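Local coordinates for flagellar basal body protein (PDB 5NPY), which probably builds part of the flagellar hook of Helicobacter pylori, the curved segment that couples the basal body to the filament, at residues I195-N200 with S375-T380; A426-K431 with S457-Q462. All blocks are in the same frame, centred on the assembly; numbering follows the deposited sequence.

Contact 1. Residues I195-N200 with S375-T380; sequences ISVNLN and SEYYMT. With 144 (tris-hydroxymethyl-methyl-ammonium), chain B.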
ATOM      1  N   ILE A 195      -2.349  -1.626   1.254  1.00 20.92           N
ATOM      2  CA  ILE A 195      -1.042  -1.825   1.880  1.00 25.73           C
ATOM      3  C   ILE A 195      -0.718  -3.313   1.921  1.00 22.64           C
ATOM      4  O   ILE A 195      -1.598  -4.175   2.041  1.00 23.57           O
ATOM      5  CB  ILE A 195      -0.928  -1.223   3.300  1.00 27.00           C
ATOM      6  CG1 ILE A 195      -1.920  -1.888   4.257  1.00 13.19           C
ATOM      7  CG2 ILE A 195      -1.062   0.300   3.247  1.00 17.88           C
ATOM      8  CD1 ILE A 195      -1.728  -1.522   5.720  1.00 16.13           C
ATOM      9  N   SER A 196       0.561  -3.608   1.777  1.00 18.29           N
ATOM     10  CA  SER A 196       1.103  -4.924   2.066  1.00 14.54           C
ATOM     11  C   SER A 196       1.903  -4.784   3.352  1.00 21.06           C
ATOM     12  O   SER A 196       2.809  -3.951   3.431  1.00 18.97           O
ATOM     13  CB  SER A 196       1.962  -5.455   0.914  1.00 22.10           C
ATOM     14  OG  SER A 196       2.751  -4.452   0.278  1.00 20.22           O
ATOM     15  N   VAL A 197       1.527  -5.566   4.360  1.00 18.46           N
ATOM     16  CA  VAL A 197       2.154  -5.569   5.676  1.00 13.25           C
ATOM     17  C   VAL A 197       2.343  -7.017   6.103  1.00 25.32           C
ATOM     18  O   VAL A 197       1.482  -7.874   5.866  1.00 21.35           O
ATOM     19  CB  VAL A 197       1.302  -4.795   6.715  1.00 17.58           C
ATOM     20  CG1 VAL A 197      -0.127  -5.371   6.833  1.00 14.39           C
ATOM     21  CG2 VAL A 197       1.950  -4.797   8.045  1.00 13.30           C
ATOM     22  N   ASN A 198       3.469  -7.297   6.724  1.00 23.05           N
ATOM     23  CA  ASN A 198       3.661  -8.581   7.361  1.00 13.22           C
ATOM     24  C   ASN A 198       3.425  -8.378   8.842  1.00 18.11           C
ATOM     25  O   ASN A 198       3.883  -7.384   9.410  1.00 25.00           O
ATOM     26  CB  ASN A 198       5.056  -9.134   7.081  1.00 22.92           C
ATOM     27  CG  ASN A 198       5.245 -10.489   7.692  1.00 20.43           C
ATOM     28  OD1 ASN A 198       4.777 -11.481   7.128  1.00 20.16           O
ATOM     29  ND2 ASN A 198       5.967 -10.560   8.804  1.00 13.45           N
ATOM     30  N   LEU A 199       2.689  -9.296   9.461  1.00 21.95           N
ATOM     31  CA  LEU A 199       2.365  -9.190  10.880  1.00 21.91           C
ATOM     32  C   LEU A 199       2.987 -10.378  11.597  1.00 24.05           C
ATOM     33  O   LEU A 199       2.542 -11.513  11.422  1.00 28.24           O
ATOM     34  CB  LEU A 199       0.855  -9.137  11.106  1.00 17.74           C
ATOM     35  CG  LEU A 199       0.048  -7.947  10.517  1.00 15.16           C
ATOM     36  CD1 LEU A 199      -1.430  -8.138  10.748  1.00 13.22           C
ATOM     37  CD2 LEU A 199       0.457  -6.609  11.076  1.00 20.06           C
ATOM     38  N   ASN A 200       4.007 -10.118  12.385  1.00 26.67           N
ATOM     39  CA  ASN A 200       4.700 -11.192  13.084  1.00 22.34           C
ATOM     40  C   ASN A 200       4.211 -11.252  14.519  1.00 25.04           C
ATOM     41  O   ASN A 200       4.215 -10.225  15.220  1.00 22.55           O
ATOM     42  CB  ASN A 200       6.213 -10.968  13.049  1.00 16.36           C
ATOM     43  CG  ASN A 200       7.016 -12.192  13.547  1.00 20.31           C
ATOM     44  OD1 ASN A 200       6.800 -12.681  14.646  1.00 20.77           O
ATOM     45  ND2 ASN A 200       7.946 -12.670  12.728  1.00 22.29           N
ATOM     46  N   SER A 375      -3.131   2.617  11.304  1.00 16.56           N
ATOM     47  CA  SER A 375      -3.714   1.326  11.636  1.00 22.05           C
ATOM     48  C   SER A 375      -2.970   0.771  12.823  1.00 21.73           C
ATOM     49  O   SER A 375      -1.739   0.758  12.821  1.00 21.40           O
ATOM     50  CB  SER A 375      -3.614   0.316  10.492  1.00 24.13           C
ATOM     51  OG  SER A 375      -4.557   0.584   9.490  1.00 17.27           O
ATOM     52  N   GLU A 376      -3.716   0.287  13.807  1.00 21.91           N
ATOM     53  CA  GLU A 376      -3.167  -0.453  14.927  1.00 18.75           C
ATOM     54  C   GLU A 376      -3.763  -1.859  14.944  1.00 21.02           C
ATOM     55  O   GLU A 376      -4.966  -2.032  14.737  1.00 30.28           O
ATOM     56  CB  GLU A 376      -3.473   0.262  16.215  1.00 17.67           C
ATOM     57  CG  GLU A 376      -3.187   1.754  16.189  1.00 20.69           C
ATOM     58  CD  GLU A 376      -3.367   2.331  17.574  1.00 25.35           C
ATOM     59  OE1 GLU A 376      -4.333   3.078  17.803  1.00 28.86           O
ATOM     60  OE2 GLU A 376      -2.578   1.952  18.464  1.00 30.52           O
ATOM     61  N   TYR A 377      -2.920  -2.851  15.221  1.00 28.83           N
ATOM     62  CA  TYR A 377      -3.242  -4.269  15.065  1.00 18.87           C
ATOM     63  C   TYR A 377      -3.107  -4.968  16.412  1.00 24.12           C
ATOM     64  O   TYR A 377      -2.093  -4.804  17.111  1.00 13.95           O
ATOM     65  CB  TYR A 377      -2.303  -4.935  14.033  1.00 15.69           C
ATOM     66  CG  TYR A 377      -2.190  -4.222  12.675  1.00 17.02           C
ATOM     67  CD1 TYR A 377      -2.705  -4.805  11.510  1.00 14.98           C
ATOM     68  CD2 TYR A 377      -1.551  -2.973  12.557  1.00 23.51           C
ATOM     69  CE1 TYR A 377      -2.610  -4.159  10.260  1.00 14.80           C
ATOM     70  CE2 TYR A 377      -1.436  -2.341  11.325  1.00 13.61           C
ATOM     71  CZ  TYR A 377      -1.979  -2.933  10.173  1.00 13.46           C
ATOM     72  OH  TYR A 377      -1.889  -2.302   8.936  1.00 13.43           O
ATOM     73  N   TYR A 378      -4.117  -5.754  16.770  1.00 25.68           N
ATOM     74  CA  TYR A 378      -4.121  -6.521  18.006  1.00 17.25           C
ATOM     75  C   TYR A 378      -4.419  -7.964  17.644  1.00 21.48           C
ATOM     76  O   TYR A 378      -5.427  -8.230  16.984  1.00 31.96           O
ATOM     77  CB  TYR A 378      -5.163  -5.990  18.989  1.00 20.93           C
ATOM     78  CG  TYR A 378      -5.108  -4.488  19.224  1.00 23.98           C
ATOM     79  CD1 TYR A 378      -5.920  -3.614  18.507  1.00 21.04           C
ATOM     80  CD2 TYR A 378      -4.261  -3.950  20.165  1.00 14.39           C
ATOM     81  CE1 TYR A 378      -5.871  -2.231  18.720  1.00 24.46           C
ATOM     82  CE2 TYR A 378      -4.193  -2.587  20.376  1.00 25.91           C
ATOM     83  CZ  TYR A 378      -4.998  -1.736  19.651  1.00 29.15           C
ATOM     84  OH  TYR A 378      -4.925  -0.387  19.870  1.00 38.61           O
ATOM     85  N   MET A 379      -3.557  -8.896  18.072  1.00 26.09           N
ATOM     86  CA  MET A 379      -3.728 -10.312  17.727  1.00 17.31           C
ATOM     87  C   MET A 379      -4.720 -10.988  18.652  1.00 17.13           C
ATOM     88  O   MET A 379      -4.626 -10.867  19.874  1.00 16.72           O
ATOM     89  CB  MET A 379      -2.416 -11.077  17.780  1.00 17.02           C
ATOM     90  CG  MET A 379      -2.510 -12.458  17.134  1.00 20.78           C
ATOM     91  SD  MET A 379      -0.831 -13.159  16.978  1.00 26.61           S
ATOM     92  CE  MET A 379      -0.793 -14.262  18.368  1.00 22.10           C
ATOM     93  N   THR A 380      -5.645 -11.737  18.069  1.00 15.70           N
ATOM     94  CA  THR A 380      -6.758 -12.281  18.829  1.00 18.26           C
ATOM     95  C   THR A 380      -6.819 -13.792  18.808  1.00 13.71           C
ATOM     96  O   THR A 380      -7.440 -14.378  19.701  1.00 24.69           O
ATOM     97  CB  THR A 380      -8.096 -11.737  18.287  1.00 14.27           C
ATOM     98  OG1 THR A 380      -8.210 -12.075  16.887  1.00 19.59           O
ATOM     99  CG2 THR A 380      -8.168 -10.219  18.443  1.00 13.84           C
TER
HETATM  100  C1  144 B 701     -13.395 -14.062  16.212  1.00 20.73           C
HETATM  101  N   144 B 701     -12.250 -13.350  16.780  1.00 43.65           N
HETATM  102  C2  144 B 701     -12.316 -13.399  18.241  1.00 53.39           C
HETATM  103  O2  144 B 701     -13.206 -12.465  18.801  1.00 46.49           O
HETATM  104  C3  144 B 701     -12.260 -11.958  16.348  1.00 43.42           C
HETATM  105  O3  144 B 701     -10.982 -11.382  16.503  1.00 13.85           O
HETATM  106  C4  144 B 701     -10.951 -13.920  16.386  1.00 33.63           C
HETATM  107  O4  144 B 701     -10.931 -15.089  15.597  1.00 32.51           O
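One tyrosine, Tyr377, carries nearly all of this sheet-to-sheet contact, meeting Ile195, Val197 and Leu199 without a single hydrogen bond between the two segments. The arrangement is that of two packed beta sheets: strand 192-198, which runs between strands 442-447 and 465-471 of a small mixed sheet, faces strand 370-381 of a larger antiparallel one. The backbones stay well apart, with the CA atoms of Leu199 and Tyr377 8.6 Å from each other; Ile195 and Val197 of the strand, and Leu199 just past its end, point into the space between them. Leu199 crosses the tyrosine at about a right angle and sets both methyls against it. Its CD2 makes a CH-pi contact over one face, 4.0 Å from the ring centroid and displaced toward the rim, while CD1 comes within 3.6 Å of Tyr377 CD1. Val197 CG1 approaches obliquely, 4.4 Å from Tyr377 CE1. With Tyr377 CG anti to its own carbonyl carbon (chi1 -51°), the ring reaches out from its strand toward Ile195. The buried phenol oxygen finds its polar partner outside the segments, at Thr359, while Trp398 and Val400 of strand 396-406 add to the packing. Farther along strand 370-381, Thr380 OG1 donates to O3 of a bound tris-hydroxymethyl-methyl-ammonium at 2.9 Å. Back at the phenol, the CD1 methyl of Ile195 lies 3.3 Å from Tyr377 OH.

Contact 2. Residues A426-K431 with S457-Q462; sequences ATHKMK and SDLSYQ
The imidazole of His428 has the carboxylate of Asp458 at its edge, while the CD2 methyl of Leu459 comes up to it obliquely. His428 ND1 donates to Asp458 OD1 at 3.0 Å, and the oxygen lies almost in the ring plane, although the bond is bent to 141° at the hydrogen. Seen from the acid, the same donor meets OD1 from above the carboxylate plane, 40° out of it. This His-carboxylate pair would probably stabilise the protonated ring. Leu459 CD2 packs 3.8 Å from His428 CB.

Backbone contacts hold the base of the pair. His428 O accepts from Asp458 N at 3.3 Å and also receives a CA-H...O contact from Ser457 CA at 3.1 Å. Asp458 CG sits between its backbone N and carbonyl carbon (chi1 69°), which brings OD1 to the ring nitrogen. Just beyond, Lys429 and Ser457 form a single beta bridge.

The contact thus joins two loops. Residues 426-429 lead from strand 411-423 into strand 430-431, which pairs with it; residues 457-462 lie between strands 442-447 and 465-471, where Ser457 OG bonds to Asn198 of strand 192-198 and Asp458 packs on Phe423 of strand 411-423.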
ATOM      1  N   ALA A 426      -2.017 -22.234   5.341  1.00 43.59           N
ATOM      2  CA  ALA A 426      -0.993 -22.862   4.504  1.00 43.17           C
ATOM      3  C   ALA A 426      -0.069 -21.826   3.856  1.00 49.33           C
ATOM      4  O   ALA A 426       1.032 -21.566   4.356  1.00 50.35           O
ATOM      5  CB  ALA A 426      -1.656 -23.722   3.420  1.00 40.35           C
ATOM      6  N   THR A 427      -0.491 -21.267   2.717  1.00 45.41           N
ATOM      7  CA  THR A 427       0.077 -20.018   2.232  1.00 33.51           C
ATOM      8  C   THR A 427      -0.101 -18.970   3.309  1.00 41.81           C
ATOM      9  O   THR A 427      -1.107 -18.948   4.012  1.00 51.21           O
ATOM     10  CB  THR A 427      -0.653 -19.536   0.984  1.00 35.94           C
ATOM     11  OG1 THR A 427      -1.679 -18.615   1.392  1.00 24.43           O
ATOM     12  CG2 THR A 427      -1.305 -20.720   0.248  1.00 28.53           C
ATOM     13  N   HIS A 428       0.843 -18.062   3.450  1.00 23.95           N
ATOM     14  CA  HIS A 428       0.662 -17.148   4.567  1.00 32.29           C
ATOM     15  C   HIS A 428       0.017 -15.829   4.157  1.00 20.69           C
ATOM     16  O   HIS A 428       0.283 -14.800   4.772  1.00 34.90           O
ATOM     17  CB  HIS A 428       1.992 -16.974   5.284  1.00 26.00           C
ATOM     18  CG  HIS A 428       2.396 -18.220   6.001  1.00 37.38           C
ATOM     19  ND1 HIS A 428       2.142 -18.421   7.341  1.00 30.93           N
ATOM     20  CD2 HIS A 428       2.931 -19.377   5.541  1.00 42.07           C
ATOM     21  CE1 HIS A 428       2.559 -19.625   7.687  1.00 44.87           C
ATOM     22  NE2 HIS A 428       3.037 -20.228   6.613  1.00 46.47           N
ATOM     23  N   LYS A 429      -0.875 -15.860   3.160  1.00 17.72           N
ATOM     24  CA  LYS A 429      -1.500 -14.643   2.644  1.00 23.45           C
ATOM     25  C   LYS A 429      -2.653 -14.215   3.530  1.00 20.72           C
ATOM     26  O   LYS A 429      -3.379 -15.053   4.072  1.00 26.88           O
ATOM     27  CB  LYS A 429      -2.008 -14.840   1.215  1.00 28.38           C
ATOM     28  CG  LYS A 429      -0.966 -15.381   0.217  1.00 35.82           C
ATOM     29  CD  LYS A 429       0.177 -14.397  -0.052  1.00 36.87           C
ATOM     30  CE  LYS A 429       1.047 -14.881  -1.200  1.00 39.44           C
ATOM     31  NZ  LYS A 429       2.295 -14.077  -1.349  1.00 45.92           N
ATOM     32  N   MET A 430      -2.815 -12.905   3.672  1.00 19.79           N
ATOM     33  CA  MET A 430      -3.898 -12.338   4.468  1.00 21.08           C
ATOM     34  C   MET A 430      -5.265 -12.542   3.807  1.00 18.60           C
ATOM     35  O   MET A 430      -5.409 -12.445   2.587  1.00 15.41           O
ATOM     36  CB  MET A 430      -3.660 -10.837   4.689  1.00 13.00           C
ATOM     37  CG  MET A 430      -4.597 -10.185   5.708  1.00 18.19           C
ATOM     38  SD  MET A 430      -4.599  -8.361   5.750  1.00 18.29           S
ATOM     39  CE  MET A 430      -3.373  -8.165   7.101  1.00 13.05           C
ATOM     40  N   LYS A 431      -6.286 -12.729   4.653  1.00 18.14           N
ATOM     41  CA  LYS A 431      -7.691 -12.912   4.272  1.00 24.97           C
ATOM     42  C   LYS A 431      -8.499 -11.776   4.889  1.00 22.59           C
ATOM     43  O   LYS A 431      -8.706 -11.755   6.105  1.00 18.31           O
ATOM     44  CB  LYS A 431      -8.224 -14.253   4.781  1.00 26.05           C
ATOM     45  CG  LYS A 431      -7.755 -15.510   4.066  1.00 35.97           C
ATOM     46  CD  LYS A 431      -8.569 -16.705   4.593  1.00 41.79           C
ATOM     47  CE  LYS A 431      -8.672 -17.849   3.603  1.00 47.87           C
ATOM     48  NZ  LYS A 431      -9.721 -17.630   2.575  1.00 51.45           N
ATOM     49  N   SER A 457       0.994 -10.642   4.880  1.00 21.25           N
ATOM     50  CA  SER A 457       1.346 -11.980   5.325  1.00 15.14           C
ATOM     51  C   SER A 457       1.537 -12.003   6.829  1.00 16.58           C
ATOM     52  O   SER A 457       1.659 -10.963   7.476  1.00 18.02           O
ATOM     53  CB  SER A 457       2.600 -12.484   4.620  1.00 16.34           C
ATOM     54  OG  SER A 457       3.555 -11.444   4.548  1.00 33.69           O
ATOM     55  N   ASP A 458       1.509 -13.219   7.378  1.00 13.12           N
ATOM     56  CA  ASP A 458       1.907 -13.471   8.752  1.00 16.48           C
ATOM     57  C   ASP A 458       3.156 -14.360   8.777  1.00 20.73           C
ATOM     58  O   ASP A 458       3.189 -15.373   9.478  1.00 25.57           O
ATOM     59  CB  ASP A 458       0.734 -14.086   9.528  1.00 17.53           C
ATOM     60  CG  ASP A 458       0.389 -15.509   9.073  1.00 23.09           C
ATOM     61  OD1 ASP A 458       0.644 -15.872   7.911  1.00 21.32           O
ATOM     62  OD2 ASP A 458      -0.127 -16.279   9.903  1.00 27.20           O
ATOM     63  N   LEU A 459       4.190 -13.980   8.010  1.00 23.86           N
ATOM     64  CA  LEU A 459       5.428 -14.761   7.903  1.00 19.97           C
ATOM     65  C   LEU A 459       6.238 -14.698   9.189  1.00 29.43           C
ATOM     66  O   LEU A 459       6.556 -13.611   9.682  1.00 33.29           O
ATOM     67  CB  LEU A 459       6.297 -14.252   6.749  1.00 20.82           C
ATOM     68  CG  LEU A 459       5.808 -14.460   5.315  1.00 24.97           C
ATOM     69  CD1 LEU A 459       6.706 -13.748   4.279  1.00 16.74           C
ATOM     70  CD2 LEU A 459       5.649 -15.948   5.015  1.00 14.49           C
ATOM     71  N   SER A 460       6.608 -15.875   9.705  1.00 29.79           N
ATOM     72  CA  SER A 460       7.304 -15.964  10.989  1.00 28.80           C
ATOM     73  C   SER A 460       8.748 -15.484  10.896  1.00 22.94           C
ATOM     74  O   SER A 460       9.279 -14.928  11.864  1.00 19.20           O
ATOM     75  CB  SER A 460       7.279 -17.409  11.502  1.00 24.57           C
ATOM     76  OG  SER A 460       6.609 -17.512  12.749  1.00 30.66           O
ATOM     77  N   TYR A 461       9.398 -15.685   9.748  1.00 21.79           N
ATOM     78  CA  TYR A 461      10.818 -15.397   9.644  1.00 26.72           C
ATOM     79  C   TYR A 461      11.104 -13.910   9.478  1.00 23.66           C
ATOM     80  O   TYR A 461      12.248 -13.502   9.669  1.00 17.92           O
ATOM     81  CB  TYR A 461      11.439 -16.202   8.492  1.00 14.21           C
ATOM     82  CG  TYR A 461      10.919 -15.850   7.094  1.00 31.91           C
ATOM     83  CD1 TYR A 461       9.909 -16.603   6.480  1.00 20.81           C
ATOM     84  CD2 TYR A 461      11.468 -14.793   6.375  1.00 18.45           C
ATOM     85  CE1 TYR A 461       9.467 -16.290   5.193  1.00 29.48           C
ATOM     86  CE2 TYR A 461      11.019 -14.461   5.103  1.00 21.23           C
ATOM     87  CZ  TYR A 461      10.021 -15.205   4.513  1.00 31.89           C
ATOM     88  OH  TYR A 461       9.595 -14.865   3.236  1.00 33.19           O
ATOM     89  N   GLN A 462      10.098 -13.101   9.138  1.00 20.59           N
ATOM     90  CA  GLN A 462      10.247 -11.675   8.891  1.00 18.74           C
ATOM     91  C   GLN A 462       9.653 -10.873  10.050  1.00 30.88           C
ATOM     92  O   GLN A 462       8.632 -11.266  10.633  1.00 26.26           O
ATOM     93  CB  GLN A 462       9.571 -11.310   7.553  1.00 23.29           C
ATOM     94  CG  GLN A 462       9.720  -9.865   7.046  1.00 19.80           C
ATOM     95  CD  GLN A 462       9.026  -9.651   5.682  1.00 24.29           C
ATOM     96  OE1 GLN A 462       7.846  -9.966   5.522  1.00 25.07           O
ATOM     97  NE2 GLN A 462       9.765  -9.123   4.699  1.00 18.35           N
TER

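Contact 1 is fully buried and apolar across its segments, a tyrosine ring set among aliphatic side chains between two sheets; contact 2 is partly exposed and mainly polar, made by loops at the margin of the same pair of sheets. Their centres lie about 11 Å apart, and they touch directly: Asn198 OD1 probably accepts a hydrogen bond from Leu459 N at 2.7 Å, and Asn200 ND2 probably donates one to Gln462 O at 2.6 Å. Segment 195-200 therefore serves both, with its apolar side chains on one side, while its asparagines hold the loop that carries Asp458. Met430 packs on Leu199, a further apolar link between them.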